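Local coordinates for antifreeze protein type II (Clupea harengus, PDB 2PY2) that probably binds to ice crystals and hinders their growth in a calcium-dependent way, using a C-type lectin fold, at residues W25-A28 with Q29-C32; D94-L97 with T98-C101. All blocks are in the same frame, centred on the assembly; numbering follows the deposited sequence.

Contact 1 (W25-A28 with Q29-C32)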
loop_
_atom_site.group_PDB
_atom_site.type_symbol
_atom_site.label_atom_id
_atom_site.label_comp_id
_atom_site.label_asym_id
_atom_site.label_seq_id
_atom_site.Cartn_x
_atom_site.Cartn_y
_atom_site.Cartn_z
ATOM N N TRP A 25 -4.280 6.385 7.147
ATOM C CA TRP A 25 -3.209 6.472 6.160
ATOM C C TRP A 25 -2.007 7.326 6.538
ATOM O O TRP A 25 -0.861 6.898 6.384
ATOM C CB TRP A 25 -3.780 6.931 4.815
ATOM C CG TRP A 25 -2.828 6.724 3.666
ATOM C CD1 TRP A 25 -2.780 5.646 2.813
ATOM C CD2 TRP A 25 -1.786 7.610 3.252
ATOM N NE1 TRP A 25 -1.769 5.825 1.888
ATOM C CE2 TRP A 25 -1.146 7.019 2.140
ATOM C CE3 TRP A 25 -1.328 8.855 3.718
ATOM C CZ2 TRP A 25 -0.067 7.633 1.482
ATOM C CZ3 TRP A 25 -0.258 9.459 3.064
ATOM C CH2 TRP A 25 0.357 8.848 1.961
ATOM N N ALA A 26 -2.263 8.535 7.026
ATOM C CA ALA A 26 -1.188 9.440 7.414
ATOM C C ALA A 26 -0.333 8.871 8.546
ATOM O O ALA A 26 0.897 8.954 8.488
ATOM C CB ALA A 26 -1.769 10.804 7.814
ATOM N N ASP A 27 -0.969 8.304 9.569
ATOM C CA ASP A 27 -0.223 7.707 10.683
ATOM C C ASP A 27 0.575 6.492 10.196
ATOM O O ASP A 27 1.682 6.240 10.664
ATOM C CB ASP A 27 -1.164 7.289 11.824
ATOM C CG ASP A 27 -1.551 8.456 12.730
ATOM O OD1 ASP A 27 -0.943 9.543 12.606
ATOM O OD2 ASP A 27 -2.458 8.286 13.580
ATOM N N ALA A 28 0.004 5.740 9.255
ATOM C CA ALA A 28 0.682 4.575 8.688
ATOM C C ALA A 28 1.956 5.016 7.960
ATOM O O ALA A 28 3.012 4.391 8.080
ATOM C CB ALA A 28 -0.250 3.853 7.715
ATOM N N GLN A 29 1.852 6.089 7.183
ATOM C CA GLN A 29 2.999 6.610 6.452
ATOM C C GLN A 29 4.043 7.138 7.429
ATOM O O GLN A 29 5.244 6.918 7.250
ATOM C CB GLN A 29 2.552 7.718 5.498
ATOM C CG GLN A 29 3.697 8.517 4.871
ATOM C CD GLN A 29 4.563 7.706 3.922
ATOM O OE1 GLN A 29 4.242 6.565 3.567
ATOM N NE2 GLN A 29 5.668 8.305 3.489
ATOM N N GLU A 30 3.582 7.829 8.468
ATOM C CA GLU A 30 4.482 8.368 9.485
ATOM C C GLU A 30 5.210 7.203 10.161
ATOM O O GLU A 30 6.414 7.264 10.407
ATOM C CB GLU A 30 3.688 9.177 10.520
ATOM C CG GLU A 30 2.990 10.420 9.938
ATOM C CD GLU A 30 2.061 11.129 10.932
ATOM O OE1 GLU A 30 2.555 11.603 11.982
ATOM O OE2 GLU A 30 0.836 11.217 10.660
ATOM N N SER A 31 4.471 6.136 10.444
ATOM C CA SER A 31 5.052 4.964 11.081
ATOM C C SER A 31 6.156 4.375 10.197
ATOM O O SER A 31 7.208 3.973 10.700
ATOM C CB SER A 31 3.958 3.928 11.356
ATOM O OG SER A 31 4.444 2.865 12.157
ATOM N N CYS A 32 5.938 4.336 8.881
ATOM C CA CYS A 32 6.963 3.805 7.979
ATOM C C CYS A 32 8.191 4.715 7.941
ATOM O O CYS A 32 9.335 4.245 7.894
ATOM C CB CYS A 32 6.458 3.675 6.539
ATOM S SG CYS A 32 5.099 2.509 6.182
#

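Contact 2 (D94-L97 with T98-C101). With CA (calcium ion), chain G.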
loop_
_atom_site.group_PDB
_atom_site.type_symbol
_atom_site.label_atom_id
_atom_site.label_comp_id
_atom_site.label_asym_id
_atom_site.label_seq_id
_atom_site.Cartn_x
_atom_site.Cartn_y
_atom_site.Cartn_z
ATOM N N ASP A 94 -12.862 5.156 -7.645
ATOM C CA ASP A 94 -13.933 6.133 -7.815
ATOM C C ASP A 94 -13.361 7.502 -8.202
ATOM O O ASP A 94 -14.014 8.281 -8.894
ATOM C CB ASP A 94 -14.762 6.234 -6.535
ATOM C CG ASP A 94 -15.593 4.986 -6.290
ATOM O OD1 ASP A 94 -16.560 4.750 -7.039
ATOM O OD2 ASP A 94 -15.279 4.230 -5.356
ATOM N N THR A 95 -12.129 7.761 -7.765
ATOM C CA THR A 95 -11.383 9.001 -8.021
ATOM C C THR A 95 -11.916 10.222 -7.273
ATOM O O THR A 95 -11.463 11.348 -7.514
ATOM C CB THR A 95 -11.275 9.364 -9.540
ATOM O OG1 THR A 95 -12.522 9.892 -10.010
ATOM C CG2 THR A 95 -10.895 8.129 -10.371
ATOM N N THR A 96 -12.863 10.000 -6.363
ATOM C CA THR A 96 -13.427 11.087 -5.563
ATOM C C THR A 96 -12.362 11.499 -4.556
ATOM O O THR A 96 -11.742 10.641 -3.922
ATOM C CB THR A 96 -14.663 10.628 -4.769
ATOM O OG1 THR A 96 -15.511 9.840 -5.608
ATOM C CG2 THR A 96 -15.441 11.828 -4.261
ATOM N N LEU A 97 -12.150 12.801 -4.394
ATOM C CA LEU A 97 -11.137 13.262 -3.454
ATOM C C LEU A 97 -11.436 12.847 -2.014
ATOM O O LEU A 97 -10.540 12.850 -1.169
ATOM C CB LEU A 97 -10.981 14.787 -3.536
ATOM C CG LEU A 97 -10.437 15.337 -4.855
ATOM C CD1 LEU A 97 -10.576 16.856 -4.869
ATOM C CD2 LEU A 97 -8.984 14.927 -5.022
ATOM N N THR A 98 -12.685 12.487 -1.724
ATOM C CA THR A 98 -13.035 12.083 -0.360
ATOM C C THR A 98 -12.613 10.651 -0.010
ATOM O O THR A 98 -12.694 10.243 1.147
ATOM C CB THR A 98 -14.542 12.225 -0.094
ATOM O OG1 THR A 98 -15.272 11.397 -1.005
ATOM C CG2 THR A 98 -14.976 13.672 -0.263
ATOM N N GLU A 99 -12.153 9.899 -1.007
ATOM C CA GLU A 99 -11.710 8.514 -0.802
ATOM C C GLU A 99 -10.521 8.355 -1.739
ATOM O O GLU A 99 -10.570 7.604 -2.711
ATOM C CB GLU A 99 -12.841 7.554 -1.186
ATOM C CG GLU A 99 -13.337 7.740 -2.609
ATOM C CD GLU A 99 -14.619 6.987 -2.895
ATOM O OE1 GLU A 99 -14.710 5.800 -2.518
ATOM O OE2 GLU A 99 -15.527 7.583 -3.513
ATOM N N CYS A 100 -9.433 9.043 -1.410
ATOM C CA CYS A 100 -8.276 9.086 -2.288
ATOM C C CYS A 100 -7.015 8.284 -1.967
ATOM O O CYS A 100 -6.019 8.412 -2.681
ATOM C CB CYS A 100 -7.910 10.565 -2.498
ATOM S SG CYS A 100 -7.546 11.449 -0.941
ATOM N N CYS A 101 -7.056 7.452 -0.923
ATOM C CA CYS A 101 -5.906 6.638 -0.525
ATOM C C CYS A 101 -6.122 5.187 -0.956
ATOM O O CYS A 101 -7.226 4.675 -0.830
ATOM C CB CYS A 101 -5.727 6.717 0.997
ATOM S SG CYS A 101 -5.016 8.309 1.540
HETATM CA CA CA G . -13.404 3.668 -3.829
HETATM O O HOH W 1 -14.977 2.217 -2.276
#

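Contact 1 (W25-A28 with Q29-C32)
W25 and Q29, one helical turn apart, form the close-packed side of this stretch. Their side chains run next to each other in the same direction, and Q29 CB rests over one indole face, near its rim, at 4.1 Å from W25 CZ3. With CG anti to the backbone N (chi1 -166° in W25, 169° in Q29), both are set to rise together, and the ring and amide planes end up only 13° apart. The polar groups of both are satisfied: W25 NE1 by I64 O, Q29 OE1 by L39 N and Q29 NE2 by N38 OD1. A28 is buried against L39, where a methyl fits closely. The outer side is looser and acidic. D27 OD1 and E30 OE2 lie 3.1 Å apart, two carboxylates with planes steeply inclined; such closeness would probably raise the proton affinity of one of them. Backbone bonds from i to i+4 run throughout, as from E30 N to A26 O at 2.9 Å. Helix 25-33 lies against strand 38-39, where L39 meets W25, A28 and C32, while the C32-C125 disulfide ties it to strand 121-128.

Contact 2 (D94-L97 with T98-C101)
D94 and E99 meet through a shared metal: D94 OD2 binds the calcium ion at 2.5 Å and E99 OE1 at 2.8 Å. These two oxygens are 3.3 Å apart, a spacing the cation makes tolerable for two acids. A water O lies 2.6 Å from the calcium ion, and Q92, N113 and D114, the last through OD1 and its main-chain O, complete the site; hard carboxylate and amide oxygens suit calcium. The arrangement is consistent with the long-loop calcium site of C-type lectin domains, kept in this antifreeze protein. Hydrogen bonds hold the second shell. T96 OG1 donates to E99 OE2 over 3.1 Å, meeting its anti side 22° out of the carboxylate plane, so the oxygen turned from the metal is also held and the carboxylate less able to rotate. With chi1 of -44°, T96 places OG1 beside its own backbone N, within range of that oxygen. E99 N donates to T96 O at 3.0 Å from above the carbonyl plane, closing a type I beta turn over L97 and T98. The rest is van der Waals: T96 CG2 touches T98 OG1 at 3.3 Å, and C100 SG, disulfide-bonded to C69, lies against L97 O.

In the fold
Contact 1 is a partly buried turn of regular helix, whereas contact 2 is an irregular surface loop that leads into strand 101-106; their centres are about 18 Å apart. Acidic pairs occur in both: calcium joins the acids of 94-101, while D27 and E30 approach on the outer side of the helix. In the helix the polar groups of W25 and Q29 are satisfied by backbone and side-chain partners on neighbouring strands; the loop's acidic oxygens turn to calcium, which also holds a water. C32 links the helix to C125, and C100 and C101 link the loop end to C69 and C117. The two contacts meet directly where W25 CG packs on C101 SG at 3.4 Å, bringing the helix start against the base of the calcium-binding region.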